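Local structure of NAD dependent epimerase/dehydratase family (uncultured archaeon MedDCM-OCT-S05-C57, 5Y1F) at residues T73-N78 with K120-K125; I187-K192 with I320-R325; M226-D231 with S313-E318. The protein probably oxidises L-threonine at its 3-hydroxyl group as a monomeric dehydrogenase, using bound NAD+ to accept the hydride. All blocks are in the same frame, centred on the assembly; numbering follows the deposited sequence. Where two conformers were deposited one is given.

Interaction 1 of 3, residues T73-N78 with K120-K125; sequences TYERIN and KKYNQK
The phenol ring of Tyr122 receives the carboxylate of Glu75 at its edge, with Glu75 CD in the plane of the ring and the carboxylate turned 76° against it. OE2 of Glu75 stands 2.7 Å from Tyr122 OH, and the same hydroxyl has a second, weak partner in Asn79. A little deeper, the ring of Tyr74 carries Asn78 ND2 over the centre of one face, 3.3 Å above its plane, while the Tyr74 side chain also touches Val115 and Thr118 of helix 101-122. Glu75 reaches its partners because its CG lies anti to the backbone N (chi1 -168°) and the chain runs on extended, crossing both Tyr122 and Lys121 at about a right angle. Lys121, also extended, brings NZ to within 3.2 Å of Glu75 OE1, a salt bridge that uses the syn lone pair of that oxygen. Below this charged layer the Asn78 and Gln124 side chains come together beside Ile83 of strand 83-88. Asn78 is steadied from its own helix: ND2 donates an almost straight bond (174°) of 2.8 Å to Tyr74 O. The donor stands above the carbonyl plane, and Asn78 N reaches the same oxygen from the opposite face. Helix 71-80 is thus tied to the C-terminal end of helix 101-122 and the turn leading to strand 125-131, beside the sheet of a Rossmann-type fold. The Lys121 ammonium would probably keep the Glu75 carboxylate ionised and limit its rotation, and the nearby Tyr122 hydroxyl may add to this.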
loop_
_atom_site.group_PDB
_atom_site.type_symbol
_atom_site.label_atom_id
_atom_site.label_comp_id
_atom_site.label_asym_id
_atom_site.label_seq_id
_atom_site.Cartn_x
_atom_site.Cartn_y
_atom_site.Cartn_z
ATOM N N THR A 73 18.693 10.185 -12.769
ATOM C CA THR A 73 19.060 10.129 -11.380
ATOM C C THR A 73 18.661 8.775 -10.767
ATOM O O THR A 73 19.398 8.160 -10.045
ATOM C CB THR A 73 18.392 11.229 -10.569
ATOM O OG1 THR A 73 18.800 12.503 -11.102
ATOM C CG2 THR A 73 18.770 11.152 -9.090
ATOM N N TYR A 74 17.494 8.267 -11.167
ATOM C CA TYR A 74 17.066 6.956 -10.654
ATOM C C TYR A 74 18.081 5.873 -11.010
ATOM O O TYR A 74 18.488 5.061 -10.186
ATOM C CB TYR A 74 15.647 6.641 -11.175
ATOM C CG TYR A 74 15.121 5.319 -10.670
ATOM C CD1 TYR A 74 14.622 5.210 -9.376
ATOM C CD2 TYR A 74 15.108 4.185 -11.480
ATOM C CE1 TYR A 74 14.213 3.994 -8.869
ATOM C CE2 TYR A 74 14.690 2.941 -10.981
ATOM C CZ TYR A 74 14.273 2.870 -9.646
ATOM O OH TYR A 74 13.858 1.643 -9.145
ATOM N N GLU A 75 18.481 5.856 -12.285
ATOM C CA GLU A 75 19.456 4.872 -12.688
ATOM C C GLU A 75 20.773 4.987 -11.918
ATOM O O GLU A 75 21.366 3.985 -11.503
ATOM C CB GLU A 75 19.716 5.005 -14.171
ATOM C CG GLU A 75 20.487 3.835 -14.670
ATOM C CD GLU A 75 20.432 3.662 -16.175
ATOM O OE1 GLU A 75 19.407 4.101 -16.816
ATOM O OE2 GLU A 75 21.345 2.968 -16.664
ATOM N N ARG A 76 21.234 6.232 -11.762
ATOM C CA ARG A 76 22.440 6.481 -11.044
ATOM C C ARG A 76 22.368 5.926 -9.616
ATOM O O ARG A 76 23.295 5.272 -9.142
ATOM C CB ARG A 76 22.757 7.979 -11.060
ATOM C CG ARG A 76 24.074 8.304 -10.375
ATOM C CD ARG A 76 24.489 9.768 -10.433
ATOM N NE ARG A 76 23.446 10.702 -10.867
ATOM C CZ ARG A 76 22.786 11.551 -10.078
ATOM N NH1 ARG A 76 21.862 12.348 -10.609
ATOM N NH2 ARG A 76 22.995 11.580 -8.763
ATOM N N ILE A 77 21.261 6.149 -8.906
ATOM C CA ILE A 77 21.140 5.639 -7.559
ATOM C C ILE A 77 21.246 4.126 -7.567
ATOM O O ILE A 77 21.876 3.509 -6.710
ATOM C CB ILE A 77 19.813 6.090 -6.912
ATOM C CG1 ILE A 77 19.845 7.591 -6.647
ATOM C CG2 ILE A 77 19.525 5.297 -5.632
ATOM C CD1 ILE A 77 18.465 8.140 -6.406
ATOM N N ASN A 78 20.623 3.492 -8.545
ATOM C CA ASN A 78 20.628 2.051 -8.614
ATOM C C ASN A 78 22.020 1.503 -8.913
ATOM O O ASN A 78 22.496 0.591 -8.244
ATOM C CB ASN A 78 19.604 1.547 -9.649
ATOM C CG ASN A 78 18.217 1.507 -9.048
ATOM O OD1 ASN A 78 17.822 0.463 -8.532
ATOM N ND2 ASN A 78 17.511 2.627 -9.085
ATOM N N LYS A 120 15.121 -4.282 -15.900
ATOM C CA LYS A 120 15.552 -5.052 -17.067
ATOM C C LYS A 120 17.037 -4.813 -17.367
ATOM O O LYS A 120 17.766 -5.761 -17.613
ATOM C CB LYS A 120 14.637 -4.699 -18.248
ATOM C CG LYS A 120 14.966 -5.294 -19.623
ATOM C CD LYS A 120 13.978 -4.791 -20.697
ATOM C CE LYS A 120 14.125 -3.290 -20.986
ATOM N NZ LYS A 120 12.901 -2.391 -21.131
ATOM N N LYS A 121 17.490 -3.574 -17.244
ATOM C CA LYS A 121 18.911 -3.253 -17.487
ATOM C C LYS A 121 19.800 -3.899 -16.478
ATOM O O LYS A 121 20.939 -4.318 -16.840
ATOM C CB LYS A 121 19.154 -1.759 -17.390
ATOM C CG LYS A 121 18.578 -0.950 -18.532
ATOM C CD LYS A 121 19.071 0.493 -18.426
ATOM C CE LYS A 121 18.590 1.332 -19.573
ATOM N NZ LYS A 121 19.372 2.600 -19.641
ATOM N N TYR A 122 19.411 -3.936 -15.197
ATOM C CA TYR A 122 20.279 -4.347 -14.101
ATOM C C TYR A 122 19.888 -5.677 -13.482
ATOM O O TYR A 122 20.442 -6.083 -12.476
ATOM C CB TYR A 122 20.308 -3.273 -13.032
ATOM C CG TYR A 122 20.961 -2.028 -13.551
ATOM C CD1 TYR A 122 22.348 -1.936 -13.645
ATOM C CD2 TYR A 122 20.234 -0.976 -14.019
ATOM C CE1 TYR A 122 22.939 -0.849 -14.220
ATOM C CE2 TYR A 122 20.827 0.170 -14.496
ATOM C CZ TYR A 122 22.180 0.191 -14.656
ATOM O OH TYR A 122 22.806 1.329 -15.118
ATOM N N ASN A 123 18.997 -6.413 -14.136
ATOM C CA ASN A 123 18.583 -7.727 -13.697
ATOM C C ASN A 123 18.072 -7.745 -12.245
ATOM O O ASN A 123 18.505 -8.558 -11.415
ATOM C CB ASN A 123 19.749 -8.715 -13.858
ATOM C CG ASN A 123 19.328 -10.138 -13.664
ATOM O OD1 ASN A 123 18.189 -10.510 -13.961
ATOM N ND2 ASN A 123 20.228 -10.948 -13.112
ATOM N N GLN A 124 17.138 -6.854 -11.954
ATOM C CA GLN A 124 16.642 -6.665 -10.596
ATOM C C GLN A 124 15.386 -7.478 -10.346
ATOM O O GLN A 124 14.575 -7.706 -11.249
ATOM C CB GLN A 124 16.362 -5.214 -10.273
ATOM C CG GLN A 124 17.602 -4.341 -10.430
ATOM C CD GLN A 124 17.315 -2.893 -10.187
ATOM O OE1 GLN A 124 18.125 -2.157 -9.559
ATOM N NE2 GLN A 124 16.248 -2.433 -10.717
ATOM N N LYS A 125 15.174 -7.778 -9.083
ATOM C CA LYS A 125 13.868 -8.280 -8.589
ATOM C C LYS A 125 13.074 -7.095 -8.036
ATOM O O LYS A 125 13.670 -6.098 -7.615
ATOM C CB LYS A 125 14.099 -9.302 -7.496
ATOM C CG LYS A 125 13.011 -10.332 -7.416
ATOM C CD LYS A 125 12.143 -9.980 -6.253
ATOM C CE LYS A 125 12.628 -10.720 -5.039
ATOM N NZ LYS A 125 11.625 -11.745 -4.779
#

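Interaction 2 of 3, residues I187-K192 with I320-R325; sequences ISWKHK and ITNLRR
Trp189 lays its indole flat against Asn322 of the C-terminal helix, an amide-on-ring stack with the two planes only 7° apart. The side chain starts at CB, which meets the branch point of Leu323, CG, at 4.2 Å. With chi1 at 59°, the indole is held between the backbone N and the carbonyl carbon, a crowded position that swings it across the helix surface. Further out, Asn322 CB forms a CH-pi contact over the six-membered ring, 3.5 Å from its centroid. On the pyrrole side of the indole, Trp189 NE1 lies 3.5 Å from Asn322 ND2; both are donors, so they merely pass each other. The outer carbons then cover the amide itself: Trp189 CZ2 approaches Asn322 CG to 3.2 Å, and CH2 lies 3.4 Å from OD1. At the far end CH2 also meets Arg325 NH2 at 3.6 Å, touching the guanidinium at its edge. The indole's other face is lined by Lys190 CG, and Met319 and Leu326 add apolar contacts from helix 312-326. An alanine here would remove the whole indole and is likely to leave the Asn322 amide without its flat cover and a gap between the loop and the helix. The amide is itself fixed on both sides: ND2 donates to Glu318 O, and Arg325 NH2 gives OD1 a straight bond (2.9 Å, 171°) in the carbonyl plane, on a lone pair. The loop following strand 178-187 is therefore fastened to helix 312-326 by dispersion on a pinned amide, which the Arg325 bond to Asn322 OD1 probably polarises.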
loop_
_atom_site.group_PDB
_atom_site.type_symbol
_atom_site.label_atom_id
_atom_site.label_comp_id
_atom_site.label_asym_id
_atom_site.label_seq_id
_atom_site.Cartn_x
_atom_site.Cartn_y
_atom_site.Cartn_z
ATOM N N ILE A 187 -4.053 0.384 7.667
ATOM C CA ILE A 187 -4.207 1.168 8.889
ATOM C C ILE A 187 -2.930 1.066 9.700
ATOM O O ILE A 187 -2.377 -0.016 9.873
ATOM C CB ILE A 187 -5.387 0.616 9.710
ATOM C CG1 ILE A 187 -6.698 0.820 8.927
ATOM C CG2 ILE A 187 -5.483 1.247 11.070
ATOM C CD1 ILE A 187 -7.885 0.010 9.429
ATOM N N SER A 188 -2.416 2.209 10.139
ATOM C CA SER A 188 -1.189 2.271 10.904
ATOM C C SER A 188 -1.238 3.512 11.778
ATOM O O SER A 188 -2.004 4.437 11.489
ATOM C CB SER A 188 0.021 2.343 9.971
ATOM O OG SER A 188 0.005 3.573 9.250
ATOM N N TRP A 189 -0.360 3.526 12.784
ATOM C CA TRP A 189 -0.199 4.707 13.669
ATOM C C TRP A 189 1.118 5.386 13.501
ATOM O O TRP A 189 1.243 6.536 13.938
ATOM C CB TRP A 189 -0.445 4.349 15.113
ATOM C CG TRP A 189 0.476 3.273 15.631
ATOM C CD1 TRP A 189 0.285 1.950 15.610
ATOM C CD2 TRP A 189 1.787 3.488 16.149
ATOM N NE1 TRP A 189 1.386 1.299 16.093
ATOM C CE2 TRP A 189 2.344 2.231 16.391
ATOM C CE3 TRP A 189 2.547 4.635 16.400
ATOM C CZ2 TRP A 189 3.632 2.070 16.961
ATOM C CZ3 TRP A 189 3.833 4.483 16.925
ATOM C CH2 TRP A 189 4.353 3.203 17.188
ATOM N N LYS A 190 2.105 4.782 12.893
ATOM C CA LYS A 190 3.441 5.410 12.812
ATOM C C LYS A 190 3.554 6.564 11.848
ATOM O O LYS A 190 4.474 7.364 11.939
ATOM C CB LYS A 190 4.509 4.414 12.444
ATOM C CG LYS A 190 4.876 3.483 13.575
ATOM C CD LYS A 190 6.095 2.664 13.196
ATOM C CE LYS A 190 6.633 1.938 14.402
ATOM N NZ LYS A 190 7.786 1.084 13.996
ATOM N N HIS A 191 2.620 6.685 10.917
ATOM C CA HIS A 191 2.595 7.774 9.961
ATOM C C HIS A 191 1.305 8.579 10.136
ATOM O O HIS A 191 0.242 8.005 10.415
ATOM C CB HIS A 191 2.654 7.128 8.586
ATOM C CG HIS A 191 2.892 8.106 7.485
ATOM N ND1 HIS A 191 4.138 8.460 7.044
ATOM C CD2 HIS A 191 2.019 8.653 6.616
ATOM C CE1 HIS A 191 4.021 9.277 6.010
ATOM N NE2 HIS A 191 2.748 9.362 5.694
ATOM N N LYS A 192 1.404 9.896 10.053
ATOM C CA LYS A 192 0.212 10.728 10.100
ATOM C C LYS A 192 -0.678 10.426 8.905
ATOM O O LYS A 192 -0.184 10.151 7.776
ATOM C CB LYS A 192 0.546 12.236 10.117
ATOM C CG LYS A 192 1.403 12.726 11.275
ATOM C CD LYS A 192 0.769 12.418 12.608
ATOM C CE LYS A 192 -0.262 13.458 13.032
ATOM N NZ LYS A 192 -0.582 13.375 14.497
ATOM N N ILE A 320 -4.671 2.073 19.699
ATOM C CA ILE A 320 -5.019 2.921 20.826
ATOM C C ILE A 320 -3.870 3.023 21.832
ATOM O O ILE A 320 -3.569 4.137 22.330
ATOM C CB ILE A 320 -6.332 2.467 21.507
ATOM C CG1 ILE A 320 -7.492 2.708 20.543
ATOM C CG2 ILE A 320 -6.522 3.196 22.856
ATOM C CD1 ILE A 320 -8.818 2.218 21.040
ATOM N N THR A 321 -3.195 1.922 22.113
ATOM C CA THR A 321 -2.082 1.961 23.066
ATOM C C THR A 321 -1.007 2.948 22.599
ATOM O O THR A 321 -0.570 3.829 23.357
ATOM C CB THR A 321 -1.525 0.586 23.323
ATOM O OG1 THR A 321 -2.570 -0.267 23.829
ATOM C CG2 THR A 321 -0.370 0.660 24.311
ATOM N N ASN A 322 -0.575 2.838 21.345
ATOM C CA ASN A 322 0.485 3.685 20.833
ATOM C C ASN A 322 0.038 5.124 20.721
ATOM O O ASN A 322 0.784 6.065 21.049
ATOM C CB ASN A 322 1.007 3.144 19.507
ATOM C CG ASN A 322 1.954 1.989 19.722
ATOM O OD1 ASN A 322 3.075 2.221 20.181
ATOM N ND2 ASN A 322 1.522 0.762 19.520
ATOM N N LEU A 323 -1.194 5.357 20.280
ATOM C CA LEU A 323 -1.686 6.713 20.165
ATOM C C LEU A 323 -1.868 7.397 21.506
ATOM O O LEU A 323 -1.552 8.587 21.634
ATOM C CB LEU A 323 -2.962 6.776 19.316
ATOM C CG LEU A 323 -2.771 6.507 17.836
ATOM C CD1 LEU A 323 -4.112 6.267 17.184
ATOM C CD2 LEU A 323 -2.056 7.648 17.122
ATOM N N ARG A 324 -2.258 6.636 22.502
ATOM C CA ARG A 324 -2.363 7.219 23.832
ATOM C C ARG A 324 -0.952 7.622 24.289
ATOM O O ARG A 324 -0.776 8.665 24.939
ATOM C CB ARG A 324 -2.990 6.246 24.810
ATOM C CG ARG A 324 -4.514 6.147 24.751
ATOM C CD ARG A 324 -5.107 5.395 25.930
ATOM N NE ARG A 324 -4.510 4.087 26.154
ATOM C CZ ARG A 324 -5.156 3.034 26.655
ATOM N NH1 ARG A 324 -6.440 3.116 26.989
ATOM N NH2 ARG A 324 -4.521 1.872 26.783
ATOM N N ARG A 325 0.040 6.790 24.037
ATOM C CA ARG A 325 1.408 7.081 24.450
ATOM C C ARG A 325 1.843 8.370 23.800
ATOM O O ARG A 325 2.408 9.252 24.454
ATOM C CB ARG A 325 2.314 5.926 24.077
ATOM C CG ARG A 325 3.772 6.239 24.333
ATOM C CD ARG A 325 4.632 5.016 24.111
ATOM N NE ARG A 325 4.544 4.475 22.746
ATOM C CZ ARG A 325 4.976 5.098 21.690
ATOM N NH1 ARG A 325 5.720 6.173 21.766
ATOM N NH2 ARG A 325 4.768 4.582 20.485
#

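Interaction 3 of 3, residues M226-D231 with S313-E318; sequences MMFMDD and SKMTEE
Where strand 223-228 passes straight into helix 229-241, Phe228, at the N-cap position of that helix, turns its side chain onto helix 312-326 and meets Met315 in a Met-aromatic contact. The nearest atoms are Phe228 CD2 and Met315 CG, 3.6 Å apart. The sulfur comes in obliquely, with Met315 SD 5.0 Å from the ring centroid and 62° off its normal. Both side chains leave the backbone with CG anti to N (chi1 -172° for Phe228), and in Met315 an extended run through chi2 sets SD beside Phe228 CB and CD2, 3.9 Å from each, at the ring's root rather than its tip. That tip belongs to Glu318: one helical turn further on, Glu318 CB stands 3.9 Å from Phe228 CZ, its chain crossing the ring at about a right angle. In the dehydrogenase fold this is the place where a strand parallel to 178-187 on one side and antiparallel to 258-261 on the other is covered by the C-terminal helix. Met315 also touches Ile187, Met258 and Phe260 of the sheet and Tyr205 of helix 199-211. The ring of Phe310, just ahead of the covering helix, meets that of Phe228 with planes about 55° apart. Nearby, Asp231 accepts the backbone N-H groups of Lys309 and Phe310 on its two oxygens and forms a salt bridge with Arg234. Toward the outside, Asp230 OD2 and Glu318 OE2 remain 5.2 Å apart, a pair of like charges that would mildly oppose closer approach outside the apolar centre.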
loop_
_atom_site.group_PDB
_atom_site.type_symbol
_atom_site.label_atom_id
_atom_site.label_comp_id
_atom_site.label_asym_id
_atom_site.label_seq_id
_atom_site.Cartn_x
_atom_site.Cartn_y
_atom_site.Cartn_z
ATOM N N MET A 226 -9.968 -3.833 4.617
ATOM C CA MET A 226 -8.946 -3.152 5.440
ATOM C C MET A 226 -7.967 -4.191 6.005
ATOM O O MET A 226 -8.300 -5.357 6.219
ATOM C CB MET A 226 -9.626 -2.439 6.613
ATOM C CG MET A 226 -10.504 -1.251 6.236
ATOM S SD MET A 226 -9.559 0.248 5.879
ATOM C CE MET A 226 -10.899 1.431 5.639
ATOM N N MET A 227 -6.796 -3.700 6.376
ATOM C CA MET A 227 -5.747 -4.532 6.939
ATOM C C MET A 227 -4.845 -3.686 7.803
ATOM O O MET A 227 -4.484 -2.565 7.453
ATOM C CB MET A 227 -4.965 -5.183 5.798
ATOM C CG MET A 227 -3.855 -6.130 6.227
ATOM S SD MET A 227 -3.022 -6.964 4.874
ATOM C CE MET A 227 -4.348 -7.934 4.159
ATOM N N PHE A 228 -4.441 -4.259 8.938
ATOM C CA PHE A 228 -3.430 -3.568 9.784
ATOM C C PHE A 228 -2.053 -3.634 9.131
ATOM O O PHE A 228 -1.705 -4.625 8.510
ATOM C CB PHE A 228 -3.417 -4.198 11.177
ATOM C CG PHE A 228 -2.557 -3.447 12.166
ATOM C CD1 PHE A 228 -1.576 -4.122 12.903
ATOM C CD2 PHE A 228 -2.684 -2.107 12.347
ATOM C CE1 PHE A 228 -0.740 -3.444 13.798
ATOM C CE2 PHE A 228 -1.876 -1.408 13.246
ATOM C CZ PHE A 228 -0.898 -2.090 13.945
ATOM N N MET A 229 -1.288 -2.567 9.267
ATOM C CA MET A 229 0.002 -2.499 8.595
ATOM C C MET A 229 0.904 -3.675 8.882
ATOM O O MET A 229 1.598 -4.108 7.960
ATOM C CB MET A 229 0.666 -1.164 8.904
ATOM C CG MET A 229 1.900 -0.863 8.100
ATOM S SD MET A 229 1.613 -0.726 6.318
ATOM C CE MET A 229 0.808 0.853 6.242
ATOM N N ASP A 230 0.951 -4.177 10.118
ATOM C CA ASP A 230 1.911 -5.289 10.364
ATOM C C ASP A 230 1.612 -6.466 9.449
ATOM O O ASP A 230 2.520 -7.136 8.957
ATOM C CB ASP A 230 1.844 -5.794 11.810
ATOM C CG ASP A 230 2.350 -4.821 12.838
ATOM O OD1 ASP A 230 2.478 -3.638 12.554
ATOM O OD2 ASP A 230 2.586 -5.279 13.976
ATOM N N ASP A 231 0.315 -6.732 9.221
ATOM C CA ASP A 231 -0.060 -7.779 8.281
ATOM C C ASP A 231 0.382 -7.463 6.844
ATOM O O ASP A 231 0.851 -8.351 6.130
ATOM C CB ASP A 231 -1.579 -8.015 8.346
ATOM C CG ASP A 231 -2.008 -8.945 9.429
ATOM O OD1 ASP A 231 -3.197 -8.877 9.826
ATOM O OD2 ASP A 231 -1.208 -9.812 9.876
ATOM N N SER A 313 -10.124 -6.235 16.810
ATOM C CA SER A 313 -9.820 -6.094 18.238
ATOM C C SER A 313 -8.314 -5.917 18.482
ATOM O O SER A 313 -7.899 -4.987 19.181
ATOM C CB SER A 313 -10.266 -7.368 18.973
ATOM O OG SER A 313 -11.668 -7.457 19.035
ATOM N N LYS A 314 -7.519 -6.791 17.892
ATOM C CA LYS A 314 -6.100 -6.743 18.072
ATOM C C LYS A 314 -5.504 -5.494 17.451
ATOM O O LYS A 314 -4.602 -4.894 18.009
ATOM C CB LYS A 314 -5.425 -7.974 17.533
ATOM C CG LYS A 314 -5.681 -9.247 18.351
ATOM C CD LYS A 314 -4.827 -10.398 17.855
ATOM C CE LYS A 314 -4.973 -11.642 18.728
ATOM N NZ LYS A 314 -4.329 -11.446 20.063
ATOM N N MET A 315 -5.974 -5.120 16.270
ATOM C CA MET A 315 -5.490 -3.897 15.662
ATOM C C MET A 315 -5.849 -2.717 16.561
ATOM O O MET A 315 -5.077 -1.820 16.755
ATOM C CB MET A 315 -6.201 -3.720 14.309
ATOM C CG MET A 315 -6.036 -2.283 13.756
ATOM S SD MET A 315 -6.593 -2.150 12.062
ATOM C CE MET A 315 -8.382 -2.306 12.354
ATOM N N THR A 316 -7.081 -2.690 17.029
ATOM C CA THR A 316 -7.536 -1.568 17.890
ATOM C C THR A 316 -6.644 -1.388 19.152
ATOM O O THR A 316 -6.308 -0.318 19.503
ATOM C CB THR A 316 -9.027 -1.734 18.233
ATOM O OG1 THR A 316 -9.787 -1.596 17.041
ATOM C CG2 THR A 316 -9.477 -0.688 19.187
ATOM N N GLU A 317 -6.289 -2.486 19.779
ATOM C CA GLU A 317 -5.419 -2.434 20.948
ATOM C C GLU A 317 -4.067 -1.803 20.565
ATOM O O GLU A 317 -3.573 -0.989 21.279
ATOM C CB GLU A 317 -5.241 -3.853 21.474
ATOM C CG GLU A 317 -6.421 -4.330 22.276
ATOM C CD GLU A 317 -6.491 -3.733 23.674
ATOM O OE1 GLU A 317 -5.630 -2.955 24.092
ATOM O OE2 GLU A 317 -7.454 -4.029 24.347
ATOM N N GLU A 318 -3.485 -2.202 19.447
ATOM C CA GLU A 318 -2.179 -1.644 19.061
ATOM C C GLU A 318 -2.311 -0.160 18.797
ATOM O O GLU A 318 -1.466 0.663 19.152
ATOM C CB GLU A 318 -1.636 -2.330 17.809
ATOM C CG GLU A 318 -1.028 -3.692 18.040
ATOM C CD GLU A 318 0.368 -3.652 18.639
ATOM O OE1 GLU A 318 0.892 -2.554 18.991
ATOM O OE2 GLU A 318 0.914 -4.771 18.847
#

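Overall arrangement
The three contacts illustrate how one dehydrogenase chain is held together at two distant places. Interaction 1 comes first along the chain and joins helices 71-80 and 101-122 within the nucleotide-binding part; its centre lies 35 Å from that of interaction 2 and 34 Å from that of interaction 3, across the centre of the chain from the latter. Interactions 2 and 3 are neighbours, 10 Å apart between centres, and share helix 312-326. Interaction 3 is nested inside the loop that interaction 2 closes, and the two touch through the pairing of Ile187 with Met227 and Met229. Helix 312-326 thus packs on the end of strand 223-228 and the loop after strand 178-187, a shell away from the NAD.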